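Local structure of racemase (3MKC) at residues S286-C291 with P313-T318; A324-Q329 with P336-V341. The protein belongs to the mandelate racemase/muconate lactonizing enzyme family, with an enolase-type N-terminal domain and a TIM-barrel-like C-terminal domain. All blocks are in the same frame, centred on the assembly; numbering follows the deposited sequence.

Interaction 1 of 2, residues S286-C291 with P313-T318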
loop_
_atom_site.group_PDB
_atom_site.type_symbol
_atom_site.label_atom_id
_atom_site.label_comp_id
_atom_site.label_asym_id
_atom_site.label_seq_id
_atom_site.Cartn_x
_atom_site.Cartn_y
_atom_site.Cartn_z
ATOM N N SER A 286 4.034 4.237 -3.692
ATOM C CA SER A 286 4.420 2.874 -4.056
ATOM C C SER A 286 3.722 1.892 -3.111
ATOM O O SER A 286 3.749 2.062 -1.895
ATOM C CB SER A 286 5.935 2.727 -3.958
ATOM O OG SER A 286 6.570 3.742 -4.718
ATOM N N ASP A 287 3.120 0.856 -3.685
ATOM C CA ASP A 287 2.342 -0.136 -2.929
ATOM C C ASP A 287 3.121 -1.318 -2.348
ATOM O O ASP A 287 3.992 -1.879 -2.999
ATOM C CB ASP A 287 1.230 -0.662 -3.841
ATOM C CG ASP A 287 0.144 -1.411 -3.091
ATOM O OD1 ASP A 287 0.458 -2.185 -2.169
ATOM O OD2 ASP A 287 -1.036 -1.229 -3.450
ATOM N N TYR A 288 2.770 -1.700 -1.121
ATOM C CA TYR A 288 3.401 -2.819 -0.425
ATOM C C TYR A 288 3.418 -4.087 -1.258
ATOM O O TYR A 288 4.437 -4.773 -1.357
ATOM C CB TYR A 288 2.641 -3.151 0.865
ATOM C CG TYR A 288 2.452 -2.005 1.820
ATOM C CD1 TYR A 288 3.410 -1.714 2.791
ATOM C CD2 TYR A 288 1.312 -1.206 1.756
ATOM C CE1 TYR A 288 3.239 -0.656 3.675
ATOM C CE2 TYR A 288 1.132 -0.145 2.635
ATOM C CZ TYR A 288 2.101 0.127 3.590
ATOM O OH TYR A 288 1.944 1.202 4.440
ATOM N N ASN A 289 2.270 -4.406 -1.841
ATOM C CA ASN A 289 2.131 -5.634 -2.606
ATOM C C ASN A 289 2.382 -5.499 -4.099
ATOM O O ASN A 289 2.010 -6.383 -4.879
ATOM C CB ASN A 289 0.740 -6.235 -2.354
ATOM C CG ASN A 289 -0.379 -5.237 -2.590
ATOM O OD1 ASN A 289 -0.504 -4.676 -3.680
ATOM N ND2 ASN A 289 -1.201 -5.008 -1.562
ATOM N N ARG A 290 3.024 -4.403 -4.497
ATOM C CA ARG A 290 3.324 -4.175 -5.903
ATOM C C ARG A 290 4.787 -3.838 -6.171
ATOM O O ARG A 290 5.434 -4.450 -7.023
ATOM C CB ARG A 290 2.490 -3.011 -6.456
ATOM C CG ARG A 290 0.993 -3.247 -6.597
ATOM C CD ARG A 290 0.305 -1.938 -7.001
ATOM N NE ARG A 290 0.714 -1.468 -8.326
ATOM C CZ ARG A 290 0.186 -1.901 -9.469
ATOM N NH1 ARG A 290 -0.778 -2.812 -9.450
ATOM N NH2 ARG A 290 0.624 -1.427 -10.631
ATOM N N CYS A 291 5.299 -2.859 -5.429
ATOM C CA CYS A 291 6.644 -2.335 -5.658
ATOM C C CYS A 291 7.883 -3.070 -5.203
ATOM O O CYS A 291 8.985 -2.639 -5.528
ATOM C CB CYS A 291 6.729 -0.910 -5.112
ATOM S SG CYS A 291 6.993 -0.837 -3.325
ATOM N N PRO A 313 2.520 4.648 1.427
ATOM C CA PRO A 313 2.252 3.529 0.525
ATOM C C PRO A 313 0.786 3.256 0.253
ATOM O O PRO A 313 -0.035 3.239 1.173
ATOM C CB PRO A 313 2.939 2.353 1.218
ATOM C CG PRO A 313 4.038 3.003 2.001
ATOM C CD PRO A 313 3.338 4.206 2.571
ATOM N N HIS A 314 0.465 3.050 -1.019
ATOM C CA HIS A 314 -0.905 2.746 -1.404
ATOM C C HIS A 314 -1.266 1.461 -0.672
ATOM O O HIS A 314 -0.463 0.524 -0.608
ATOM C CB HIS A 314 -0.990 2.530 -2.910
ATOM C CG HIS A 314 -2.321 2.031 -3.376
ATOM N ND1 HIS A 314 -3.466 2.796 -3.321
ATOM C CD2 HIS A 314 -2.689 0.846 -3.915
ATOM C CE1 HIS A 314 -4.480 2.104 -3.809
ATOM N NE2 HIS A 314 -4.035 0.917 -4.176
ATOM N N ASN A 315 -2.471 1.419 -0.111
ATOM C CA ASN A 315 -2.914 0.249 0.624
ATOM C C ASN A 315 -4.406 0.008 0.431
ATOM O O ASN A 315 -5.240 0.706 1.012
ATOM C CB ASN A 315 -2.585 0.413 2.111
ATOM C CG ASN A 315 -3.223 -0.662 2.975
ATOM O OD1 ASN A 315 -3.580 -1.731 2.487
ATOM N ND2 ASN A 315 -3.353 -0.385 4.269
ATOM N N TRP A 316 -4.723 -0.973 -0.407
ATOM C CA TRP A 316 -6.103 -1.344 -0.678
ATOM C C TRP A 316 -6.190 -2.816 -1.067
ATOM O O TRP A 316 -6.440 -3.155 -2.223
ATOM C CB TRP A 316 -6.694 -0.470 -1.789
ATOM C CG TRP A 316 -8.173 -0.643 -1.926
ATOM C CD1 TRP A 316 -8.828 -1.546 -2.720
ATOM C CD2 TRP A 316 -9.184 0.050 -1.186
ATOM N NE1 TRP A 316 -10.186 -1.458 -2.515
ATOM C CE2 TRP A 316 -10.432 -0.488 -1.578
ATOM C CE3 TRP A 316 -9.156 1.072 -0.227
ATOM C CZ2 TRP A 316 -11.646 -0.038 -1.042
ATOM C CZ3 TRP A 316 -10.366 1.521 0.309
ATOM C CH2 TRP A 316 -11.594 0.963 -0.103
ATOM N N LYS A 317 -5.954 -3.685 -0.090
ATOM C CA LYS A 317 -6.020 -5.128 -0.294
ATOM C C LYS A 317 -6.755 -5.735 0.895
ATOM O O LYS A 317 -7.867 -5.319 1.205
ATOM C CB LYS A 317 -4.623 -5.742 -0.397
ATOM C CG LYS A 317 -4.118 -5.995 -1.809
ATOM C CD LYS A 317 -5.107 -6.774 -2.671
ATOM C CE LYS A 317 -4.412 -7.295 -3.918
ATOM N NZ LYS A 317 -5.340 -7.711 -5.003
ATOM N N THR A 318 -6.128 -6.697 1.564
ATOM C CA THR A 318 -6.763 -7.342 2.712
ATOM C C THR A 318 -6.078 -6.999 4.023
ATOM O O THR A 318 -5.257 -6.084 4.086
ATOM C CB THR A 318 -6.789 -8.875 2.562
ATOM O OG1 THR A 318 -5.485 -9.410 2.807
ATOM C CG2 THR A 318 -7.240 -9.260 1.164
HETATM O O HOH W 1 -2.739 -2.472 -1.705
HETATM O O HOH W 2 -0.059 2.893 3.760
#
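Pro-313 lies over one face of the Tyr-288 ring, and this is the tight end of the contact. Pro-313 CB sits 3.7 Å from the centroid of the Tyr-288 ring, displaced toward the rim on the hydroxyl side, in a CH-pi contact. Tyr-288 reaches this place because its CG is anti to its own carbonyl carbon (chi1 -55°). Asn-315 CB comes to the same ring at its edge, 3.8 Å from Tyr-288 CE2. The buried hydroxyl is held too: Tyr-288 OH donates to a water lying in the ring plane, and that water donates in turn to Pro-313 O at 2.6 Å. No direct hydrogen bond joins the two segments.

Both segments are loops that follow barrel strands, 283-284 and 310-311, and lead into the next helices. They therefore lie at the C-terminal end of the barrel, the end that carries the active site in enolase-superfamily proteins. Within the first loop Asp-287 forms an Asx turn, its OD1 accepting from Asn-289 N at 2.9 Å, which ties the carboxylate to the bend.

Away from Tyr-288 the packing gives way to water and longer side chains, toward partly exposed His-314 and Lys-317 and exposed Trp-316. One water donates to Asp-287 OD2 (2.7 Å) and accepts from Asn-289 ND2 and from Trp-316 N (2.8 Å), bridging both loops. Asn-289 ND2 also bonds Thr-321 OG1, while the aliphatic part of Lys-317 crosses the amide, with CG 3.1 Å from Asn-289 ND2. Beyond it, the Lys-317 ammonium goes on to Asn-30 O and Asp-49 of the N-terminal domain.

Interaction 2 of 2, residues A324-Q329 with P336-V341; sequences AAIHYQ and PYFEYV
Gln-329 leaves its helix with CG anti to the backbone N, then bends at chi2 (71°), which carries the amide past the rim of the Phe-338 ring. From the other side Phe-338 places its CG between its own backbone N and carbonyl carbon (chi1 67°), turning the ring in toward the helix. The two meet over a face: Gln-329 CB stands 3.9 Å from the centroid of the Phe-338 ring, a CH-pi contact set toward the rim, and Gln-329 CG comes to 3.4 Å from Phe-338 CD2. The amide follows at a shallow tilt, its plane 30° from the ring's, with OE1 close to Phe-338 CB.

At the far end of the glutamine the chemistry turns polar. Gln-329 NE2 donates to a water at 3.0 Å, and that water donates to Pro-336 O at 2.8 Å, so the amide reaches the start of the 336-341 segment through solvent.

One turn back along the helix the side-chain contacts are apolar. Ala-325 CB touches Phe-338 at CE1 (3.9 Å), and the Ile-326 side chain crosses that of Tyr-340 at a slant, its CD1 4.0 Å from Tyr-340 CE1. The tyrosine hydroxyl looks elsewhere, to Glu-358 OE2, and its ring meets that of Phe-366.

Phe-338 and Tyr-340 both point toward the helix, whereas Glu-339 between them points away; its carboxylate is hydrogen-bonded to Thr-143 OG1 and Asn-315 N. This is barrel architecture: helix 319-331 packs against the outside of strand 339-340, the eighth strand of the barrel. That strand runs parallel to strand 137-143, with backbone hydrogen bonds linking Phe-338 and Tyr-340 to Tyr-141, while Tyr-328 turns to Leu-294 and Leu-297 of helix 293-306.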
loop_
_atom_site.group_PDB
_atom_site.type_symbol
_atom_site.label_atom_id
_atom_site.label_comp_id
_atom_site.label_asym_id
_atom_site.label_seq_id
_atom_site.Cartn_x
_atom_site.Cartn_y
_atom_site.Cartn_z
ATOM N N ALA A 324 1.012 -5.078 7.491
ATOM C CA ALA A 324 2.336 -4.653 7.058
ATOM C C ALA A 324 2.423 -3.133 7.113
ATOM O O ALA A 324 3.457 -2.582 7.491
ATOM C CB ALA A 324 2.621 -5.144 5.634
ATOM N N ALA A 325 1.326 -2.472 6.755
ATOM C CA ALA A 325 1.260 -1.009 6.737
ATOM C C ALA A 325 1.501 -0.399 8.117
ATOM O O ALA A 325 2.160 0.631 8.246
ATOM C CB ALA A 325 -0.095 -0.545 6.185
ATOM N N ILE A 326 0.959 -1.026 9.156
ATOM C CA ILE A 326 1.169 -0.499 10.498
ATOM C C ILE A 326 2.633 -0.679 10.897
ATOM O O ILE A 326 3.246 0.215 11.482
ATOM C CB ILE A 326 0.261 -1.214 11.528
ATOM C CG1 ILE A 326 -1.196 -0.831 11.273
ATOM C CG2 ILE A 326 0.673 -0.828 12.949
ATOM C CD1 ILE A 326 -2.196 -1.578 12.143
ATOM N N HIS A 327 3.201 -1.837 10.578
ATOM C CA HIS A 327 4.591 -2.091 10.924
ATOM C C HIS A 327 5.469 -1.137 10.137
ATOM O O HIS A 327 6.472 -0.637 10.647
ATOM C CB HIS A 327 4.949 -3.547 10.630
ATOM C CG HIS A 327 4.415 -4.506 11.645
ATOM N ND1 HIS A 327 5.176 -4.978 12.693
ATOM C CD2 HIS A 327 3.190 -5.067 11.788
ATOM C CE1 HIS A 327 4.442 -5.787 13.436
ATOM N NE2 HIS A 327 3.233 -5.858 12.908
ATOM N N TYR A 328 5.075 -0.885 8.894
ATOM C CA TYR A 328 5.797 0.046 8.029
ATOM C C TYR A 328 5.821 1.449 8.645
ATOM O O TYR A 328 6.882 2.055 8.813
ATOM C CB TYR A 328 5.126 0.118 6.651
ATOM C CG TYR A 328 5.601 1.304 5.836
ATOM C CD1 TYR A 328 6.779 1.239 5.098
ATOM C CD2 TYR A 328 4.924 2.527 5.895
ATOM C CE1 TYR A 328 7.281 2.367 4.445
ATOM C CE2 TYR A 328 5.418 3.657 5.249
ATOM C CZ TYR A 328 6.600 3.571 4.529
ATOM O OH TYR A 328 7.125 4.692 3.925
ATOM N N GLN A 329 4.647 1.961 9.003
ATOM C CA GLN A 329 4.579 3.310 9.556
ATOM C C GLN A 329 5.376 3.478 10.840
ATOM O O GLN A 329 5.928 4.543 11.093
ATOM C CB GLN A 329 3.127 3.739 9.789
ATOM C CG GLN A 329 2.990 5.225 10.127
ATOM C CD GLN A 329 3.270 6.132 8.934
ATOM O OE1 GLN A 329 3.792 5.694 7.909
ATOM N NE2 GLN A 329 2.930 7.411 9.072
ATOM N N PRO A 336 3.265 12.015 8.384
ATOM C CA PRO A 336 2.289 12.058 9.482
ATOM C C PRO A 336 1.215 10.980 9.405
ATOM O O PRO A 336 0.662 10.572 10.428
ATOM C CB PRO A 336 1.664 13.451 9.353
ATOM C CG PRO A 336 2.684 14.244 8.599
ATOM C CD PRO A 336 3.209 13.257 7.595
ATOM N N TYR A 337 0.903 10.541 8.191
ATOM C CA TYR A 337 -0.126 9.530 7.989
ATOM C C TYR A 337 0.334 8.478 6.983
ATOM O O TYR A 337 1.407 8.597 6.388
ATOM C CB TYR A 337 -1.403 10.177 7.445
ATOM C CG TYR A 337 -1.845 11.423 8.182
ATOM C CD1 TYR A 337 -2.311 11.353 9.492
ATOM C CD2 TYR A 337 -1.816 12.672 7.555
ATOM C CE1 TYR A 337 -2.741 12.491 10.162
ATOM C CE2 TYR A 337 -2.245 13.821 8.218
ATOM C CZ TYR A 337 -2.707 13.721 9.521
ATOM O OH TYR A 337 -3.139 14.843 10.186
ATOM N N PHE A 338 -0.499 7.451 6.819
ATOM C CA PHE A 338 -0.269 6.366 5.870
ATOM C C PHE A 338 -1.657 5.835 5.507
ATOM O O PHE A 338 -2.583 5.925 6.322
ATOM C CB PHE A 338 0.618 5.275 6.482
ATOM C CG PHE A 338 -0.015 4.522 7.618
ATOM C CD1 PHE A 338 -0.404 3.198 7.454
ATOM C CD2 PHE A 338 -0.208 5.130 8.851
ATOM C CE1 PHE A 338 -0.978 2.485 8.503
ATOM C CE2 PHE A 338 -0.783 4.424 9.912
ATOM C CZ PHE A 338 -1.168 3.101 9.735
ATOM N N GLU A 339 -1.823 5.310 4.295
ATOM C CA GLU A 339 -3.142 4.834 3.892
ATOM C C GLU A 339 -3.563 3.557 4.585
ATOM O O GLU A 339 -2.797 2.597 4.675
ATOM C CB GLU A 339 -3.239 4.635 2.376
ATOM C CG GLU A 339 -4.606 4.105 1.935
ATOM C CD GLU A 339 -4.814 4.136 0.432
ATOM O OE1 GLU A 339 -3.864 3.817 -0.311
ATOM O OE2 GLU A 339 -5.937 4.463 -0.008
ATOM N N TYR A 340 -4.800 3.561 5.064
ATOM C CA TYR A 340 -5.354 2.415 5.750
ATOM C C TYR A 340 -6.839 2.312 5.425
ATOM O O TYR A 340 -7.539 3.319 5.339
ATOM C CB TYR A 340 -5.177 2.579 7.255
ATOM C CG TYR A 340 -5.357 1.303 8.041
ATOM C CD1 TYR A 340 -4.290 0.430 8.242
ATOM C CD2 TYR A 340 -6.593 0.973 8.594
ATOM C CE1 TYR A 340 -4.447 -0.740 8.981
ATOM C CE2 TYR A 340 -6.764 -0.194 9.334
ATOM C CZ TYR A 340 -5.688 -1.043 9.523
ATOM O OH TYR A 340 -5.851 -2.192 10.248
ATOM N N VAL A 341 -7.310 1.091 5.217
ATOM C CA VAL A 341 -8.717 0.861 4.941
ATOM C C VAL A 341 -9.230 0.168 6.195
ATOM O O VAL A 341 -8.737 -0.891 6.582
ATOM C CB VAL A 341 -8.914 -0.033 3.692
ATOM C CG1 VAL A 341 -8.218 -1.369 3.882
ATOM C CG2 VAL A 341 -10.403 -0.233 3.424
HETATM O O HOH W 3 1.468 8.176 11.571
#

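How the interactions relate
Both contacts are buried, but they occupy different layers of the barrel. Interaction 1 joins two loops at its C-terminal end, near the centre of the chain, and combines proline-tyrosine packing with bridging waters; interaction 2 seats a helix on the last strand, chiefly through hydrocarbon and aromatic surfaces. Helix 319-331 follows directly from the 313-318 loop, so the two run in series, about 10 Å apart between centres. They also touch: Tyr-288 OH is 3.2 Å from Ala-325 CB, Pro-313 packs on Tyr-328, and Asn-315 N probably donates to Glu-339 OE1 at 2.8 Å, joining loop and strand.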